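Local coordinates for Cgl0159-like domain-containing protein (Corynebacterium glutamicum, PDB 3FOK), which is of unknown function but adopts a TIM-barrel fold, which in many relatives carries an enzyme active site at one end of the barrel, at residues 72-75 / 76-80; 196-199 / 200-203. All coordinates share one frame; numbering follows the deposited sequence.

Contact 1 of 2, residues 72-75 / 76-80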
ATOM      1  N   LEU A  72      11.792  25.032 -26.880  1.00 24.79           N
ATOM      2  CA  LEU A  72      11.504  23.612 -27.015  1.00 23.37           C
ATOM      3  C   LEU A  72      10.255  23.474 -27.875  1.00 23.08           C
ATOM      4  O   LEU A  72      10.219  22.677 -28.809  1.00 23.20           O
ATOM      5  CB  LEU A  72      11.254  22.977 -25.645  1.00 23.82           C
ATOM      6  CG  LEU A  72      11.482  21.465 -25.495  1.00 24.84           C
ATOM      7  CD1 LEU A  72      10.784  20.984 -24.233  1.00 24.44           C
ATOM      8  CD2 LEU A  72      10.945  20.710 -26.700  1.00 25.05           C
ATOM      9  N   LEU A  73       9.235  24.267 -27.559  1.00 22.36           N
ATOM     10  CA  LEU A  73       7.987  24.233 -28.308  1.00 23.06           C
ATOM     11  C   LEU A  73       8.194  24.652 -29.763  1.00 24.07           C
ATOM     12  O   LEU A  73       7.605  24.061 -30.667  1.00 22.80           O
ATOM     13  CB  LEU A  73       6.941  25.129 -27.633  1.00 22.44           C
ATOM     14  CG  LEU A  73       6.409  24.629 -26.280  1.00 21.62           C
ATOM     15  CD1 LEU A  73       5.489  25.670 -25.658  1.00 20.95           C
ATOM     16  CD2 LEU A  73       5.672  23.317 -26.477  1.00 19.20           C
ATOM     17  N   GLU A  74       9.033  25.660 -29.990  1.00 25.19           N
ATOM     18  CA  GLU A  74       9.306  26.123 -31.349  1.00 27.19           C
ATOM     19  C   GLU A  74       9.967  25.006 -32.146  1.00 27.09           C
ATOM     20  O   GLU A  74       9.546  24.678 -33.255  1.00 27.86           O
ATOM     21  CB  GLU A  74      10.236  27.340 -31.334  1.00 29.12           C
ATOM     22  CG  GLU A  74       9.647  28.607 -31.950  1.00 34.07           C
ATOM     23  CD  GLU A  74       9.161  28.412 -33.378  1.00 36.38           C
ATOM     24  OE1 GLU A  74       9.976  28.058 -34.258  1.00 38.04           O
ATOM     25  OE2 GLU A  74       7.954  28.617 -33.620  1.00 37.63           O
ATOM     26  N   ARG A  75      11.012  24.422 -31.571  1.00 26.60           N
ATOM     27  CA  ARG A  75      11.735  23.344 -32.227  1.00 28.33           C
ATOM     28  C   ARG A  75      10.784  22.185 -32.518  1.00 28.97           C
ATOM     29  O   ARG A  75      10.921  21.497 -33.524  1.00 28.46           O
ATOM     30  CB  ARG A  75      12.899  22.895 -31.341  1.00 27.05           C
ATOM     31  CG  ARG A  75      13.770  24.062 -30.883  1.00 28.80           C
ATOM     32  CD  ARG A  75      14.852  23.633 -29.910  1.00 27.90           C
ATOM     33  NE  ARG A  75      16.063  23.201 -30.594  1.00 31.71           N
ATOM     34  CZ  ARG A  75      17.080  24.002 -30.896  1.00 31.36           C
ATOM     35  NH1 ARG A  75      17.041  25.285 -30.570  1.00 29.83           N
ATOM     36  NH2 ARG A  75      18.136  23.517 -31.535  1.00 33.34           N
HETATM   37  N   MSE A  76       9.810  21.987 -31.634  1.00 31.29           N
HETATM   38  CA  MSE A  76       8.822  20.929 -31.803  1.00 33.94           C
HETATM   39  C   MSE A  76       7.884  21.288 -32.952  1.00 31.97           C
HETATM   40  O   MSE A  76       7.588  20.456 -33.812  1.00 31.12           O
HETATM   41  CB  MSE A  76       8.008  20.739 -30.515  1.00 41.54           C
HETATM   42  CG  MSE A  76       8.218  19.396 -29.824  1.00 51.03           C
HETATM   43 SE   MSE A  76       7.751  17.882 -30.933  1.00 69.15          SE
HETATM   44  CE  MSE A  76       9.382  17.770 -31.941  1.00 63.29           C
ATOM     45  N   ALA A  77       7.419  22.535 -32.956  1.00 29.30           N
ATOM     46  CA  ALA A  77       6.516  23.018 -33.993  1.00 27.02           C
ATOM     47  C   ALA A  77       7.150  22.838 -35.366  1.00 26.91           C
ATOM     48  O   ALA A  77       6.479  22.447 -36.324  1.00 27.26           O
ATOM     49  CB  ALA A  77       6.189  24.482 -33.757  1.00 25.15           C
ATOM     50  N   ILE A  78       8.446  23.123 -35.458  1.00 25.73           N
ATOM     51  CA  ILE A  78       9.167  22.982 -36.715  1.00 24.89           C
ATOM     52  C   ILE A  78       9.148  21.523 -37.153  1.00 24.87           C
ATOM     53  O   ILE A  78       8.776  21.208 -38.285  1.00 25.00           O
ATOM     54  CB  ILE A  78      10.633  23.447 -36.572  1.00 24.36           C
ATOM     55  CG1 ILE A  78      10.675  24.962 -36.350  1.00 24.97           C
ATOM     56  CG2 ILE A  78      11.429  23.063 -37.812  1.00 23.09           C
ATOM     57  CD1 ILE A  78      12.068  25.509 -36.118  1.00 22.82           C
ATOM     58  N   ALA A  79       9.550  20.636 -36.248  1.00 24.29           N
ATOM     59  CA  ALA A  79       9.577  19.210 -36.539  1.00 22.96           C
ATOM     60  C   ALA A  79       8.210  18.725 -37.024  1.00 23.44           C
ATOM     61  O   ALA A  79       8.114  18.027 -38.030  1.00 23.71           O
ATOM     62  CB  ALA A  79       9.997  18.434 -35.301  1.00 21.91           C
ATOM     63  N   LEU A  80       7.153  19.109 -36.313  1.00 23.54           N
ATOM     64  CA  LEU A  80       5.796  18.703 -36.669  1.00 23.70           C
ATOM     65  C   LEU A  80       5.310  19.268 -37.997  1.00 24.51           C
ATOM     66  O   LEU A  80       4.389  18.722 -38.604  1.00 23.58           O
ATOM     67  CB  LEU A  80       4.807  19.108 -35.572  1.00 22.26           C
ATOM     68  CG  LEU A  80       4.876  18.382 -34.227  1.00 24.04           C
ATOM     69  CD1 LEU A  80       3.794  18.927 -33.304  1.00 22.13           C
ATOM     70  CD2 LEU A  80       4.693  16.881 -34.435  1.00 22.18           C
TER
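A bend at chi2 (-55°) turns the carboxylate of E74 along the helix toward I78, whose CG1 sits beside its own backbone N and opposite the carbonyl carbon (chi1 -68°), so that the two side chains meet one turn apart. The helix, 69-81, is the crossover of a beta-alpha-beta unit in a TIM barrel, running between parallel strands 44-48 and 87-90. E74 and I78 cross obliquely: OE1 of E74 lies 3.8 Å from both CD1 and CG1 of I78, a van der Waals contact, while OE2 accepts a hydrogen bond from the backbone N of I6. A flexible, charged residue suits this partly exposed flank, where its carboxylate can tie the N-terminal segment to the helix. On the buried flank, which suits apolar chains, CD2 of branched L72 approaches CG of selenomethionine M76 at 4.4 Å, and the long, unbranched M76 side chain, bent at chi2 and chi3, packs on V47 of strand 44-48 and on L277. The small A79 also touches V47. Four successive i to i+4 backbone bonds hold this spacing, among them the one from N of I78 to O of E74, 2.9 Å long with an angle of 158° at the hydrogen.

Contact 2 of 2, residues 196-199 / 200-203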
ATOM      1  N   ASP A 196      23.352  -0.477 -20.172  1.00 21.51           N
ATOM      2  CA  ASP A 196      24.252  -1.420 -20.826  1.00 21.47           C
ATOM      3  C   ASP A 196      23.792  -1.587 -22.271  1.00 21.94           C
ATOM      4  O   ASP A 196      22.783  -2.243 -22.531  1.00 21.61           O
ATOM      5  CB  ASP A 196      24.205  -2.772 -20.118  1.00 21.05           C
ATOM      6  CG  ASP A 196      25.233  -3.744 -20.652  1.00 20.68           C
ATOM      7  OD1 ASP A 196      25.579  -3.653 -21.847  1.00 23.24           O
ATOM      8  OD2 ASP A 196      25.688  -4.612 -19.880  1.00 21.48           O
ATOM      9  N   LEU A 197      24.531  -1.003 -23.208  1.00 21.80           N
ATOM     10  CA  LEU A 197      24.155  -1.088 -24.612  1.00 22.80           C
ATOM     11  C   LEU A 197      24.748  -2.266 -25.379  1.00 22.99           C
ATOM     12  O   LEU A 197      24.733  -2.278 -26.603  1.00 24.25           O
ATOM     13  CB  LEU A 197      24.505   0.219 -25.324  1.00 20.93           C
ATOM     14  CG  LEU A 197      23.744   1.445 -24.812  1.00 23.43           C
ATOM     15  CD1 LEU A 197      24.153   2.679 -25.607  1.00 22.17           C
ATOM     16  CD2 LEU A 197      22.247   1.206 -24.938  1.00 21.30           C
ATOM     17  N   SER A 198      25.267  -3.261 -24.673  1.00 23.64           N
ATOM     18  CA  SER A 198      25.825  -4.427 -25.355  1.00 23.81           C
ATOM     19  C   SER A 198      24.658  -5.224 -25.927  1.00 24.10           C
ATOM     20  O   SER A 198      23.569  -5.239 -25.351  1.00 23.87           O
ATOM     21  CB  SER A 198      26.630  -5.300 -24.385  1.00 23.21           C
ATOM     22  OG  SER A 198      25.783  -5.939 -23.446  1.00 23.44           O
ATOM     23  N   THR A 199      24.892  -5.884 -27.054  1.00 24.13           N
ATOM     24  CA  THR A 199      23.864  -6.668 -27.718  1.00 24.43           C
ATOM     25  C   THR A 199      23.087  -7.605 -26.794  1.00 24.37           C
ATOM     26  O   THR A 199      21.853  -7.609 -26.806  1.00 24.89           O
ATOM     27  CB  THR A 199      24.467  -7.505 -28.862  1.00 24.83           C
ATOM     28  OG1 THR A 199      25.221  -6.649 -29.728  1.00 25.31           O
ATOM     29  CG2 THR A 199      23.363  -8.182 -29.670  1.00 24.89           C
ATOM     30  N   ASP A 200      23.795  -8.399 -25.997  1.00 23.51           N
ATOM     31  CA  ASP A 200      23.128  -9.340 -25.107  1.00 23.94           C
ATOM     32  C   ASP A 200      22.280  -8.696 -24.016  1.00 23.37           C
ATOM     33  O   ASP A 200      21.262  -9.263 -23.611  1.00 21.30           O
ATOM     34  CB  ASP A 200      24.145 -10.292 -24.483  1.00 26.42           C
ATOM     35  CG  ASP A 200      24.678 -11.300 -25.482  1.00 30.05           C
ATOM     36  OD1 ASP A 200      23.857 -11.914 -26.195  1.00 32.71           O
ATOM     37  OD2 ASP A 200      25.911 -11.487 -25.557  1.00 33.23           O
ATOM     38  N   ALA A 201      22.688  -7.520 -23.540  1.00 21.53           N
ATOM     39  CA  ALA A 201      21.927  -6.838 -22.502  1.00 19.06           C
ATOM     40  C   ALA A 201      20.599  -6.357 -23.082  1.00 19.53           C
ATOM     41  O   ALA A 201      19.547  -6.505 -22.452  1.00 19.86           O
ATOM     42  CB  ALA A 201      22.719  -5.667 -21.951  1.00 18.20           C
ATOM     43  N   VAL A 202      20.644  -5.783 -24.282  1.00 17.47           N
ATOM     44  CA  VAL A 202      19.434  -5.299 -24.926  1.00 16.92           C
ATOM     45  C   VAL A 202      18.470  -6.460 -25.130  1.00 17.51           C
ATOM     46  O   VAL A 202      17.268  -6.333 -24.885  1.00 15.74           O
ATOM     47  CB  VAL A 202      19.744  -4.654 -26.292  1.00 15.94           C
ATOM     48  CG1 VAL A 202      18.448  -4.249 -26.985  1.00 14.77           C
ATOM     49  CG2 VAL A 202      20.640  -3.444 -26.101  1.00 14.17           C
ATOM     50  N   ILE A 203      19.004  -7.592 -25.579  1.00 17.78           N
ATOM     51  CA  ILE A 203      18.186  -8.770 -25.813  1.00 18.45           C
ATOM     52  C   ILE A 203      17.531  -9.242 -24.518  1.00 20.78           C
ATOM     53  O   ILE A 203      16.334  -9.553 -24.494  1.00 21.85           O
ATOM     54  CB  ILE A 203      19.033  -9.905 -26.424  1.00 18.79           C
ATOM     55  CG1 ILE A 203      19.364  -9.561 -27.879  1.00 20.11           C
ATOM     56  CG2 ILE A 203      18.291 -11.240 -26.333  1.00 17.74           C
ATOM     57  CD1 ILE A 203      20.284 -10.545 -28.564  1.00 18.51           C
TER
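S198 and A201 meet at the start of helix 199-210, where S198 is the N-cap. With chi1 at 69°, OG of S198 stands between its own backbone N and carbonyl carbon, and from there it faces the first turn: it accepts a weak, long capping bond from N of A201 (3.5 Å) and lies 3.4 Å from CB of A201. The same hydroxyl donates to OD1 of D196 at 2.8 Å, coming from above the carboxylate plane. OD1 also accepts from the backbone N of S198 at 2.9 Å, nearly along its C-O axis, which closes an Asx turn. Two donors therefore grip one oxygen and limit the rotation of the carboxylate, while the short serine side chain can serve both the turn and the cap. CG of D196 is anti to the backbone N (chi1 -173°), which brings it to 3.4 Å from CB of A201; the small methyl of A201 lies against the hydrogen-bonded pair, touching both the carboxylate and the hydroxyl.

On another side of the turn, CG2 of T199 and CD1 of I203 come within 4.0 Å, the two side chains lying side by side and pointing the same way. The beta-branched T199 divides its roles: CG2 packs on I203, and OG1 reaches the backbone O of E227. The backbone helix bond from N of V202 to O of S198 is 3.2 Å long. V202 and T199 both rest on V226 and on V232 of helix 229-232, and D200 forms a salt bridge with R231 of that helix. A201 packs on M185 of strand 179-189, whose backbone pairs with D196, so the helix start is placed between this strand and helix 229-232.

In the fold
Contact 1 precedes contact 2 along the chain. Their centres are 32 Å apart, with the centre of the chain between them, and their nearest atoms stay about 22 Å apart, so neither touches the other. Both belong to the same TIM-barrel domain. Contact 1 lies within helix 69-81, between strands 44-48 and 87-90; contact 2 forms the start of helix 199-210, after strand 192-195, the antiparallel partner of 179-189. The sheet joins strands 44-48 and 179-189 through the strands between them. Each contact also borders a neighbouring subunit, a different one in each case, so both helices contribute to packing in the five-chain assembly.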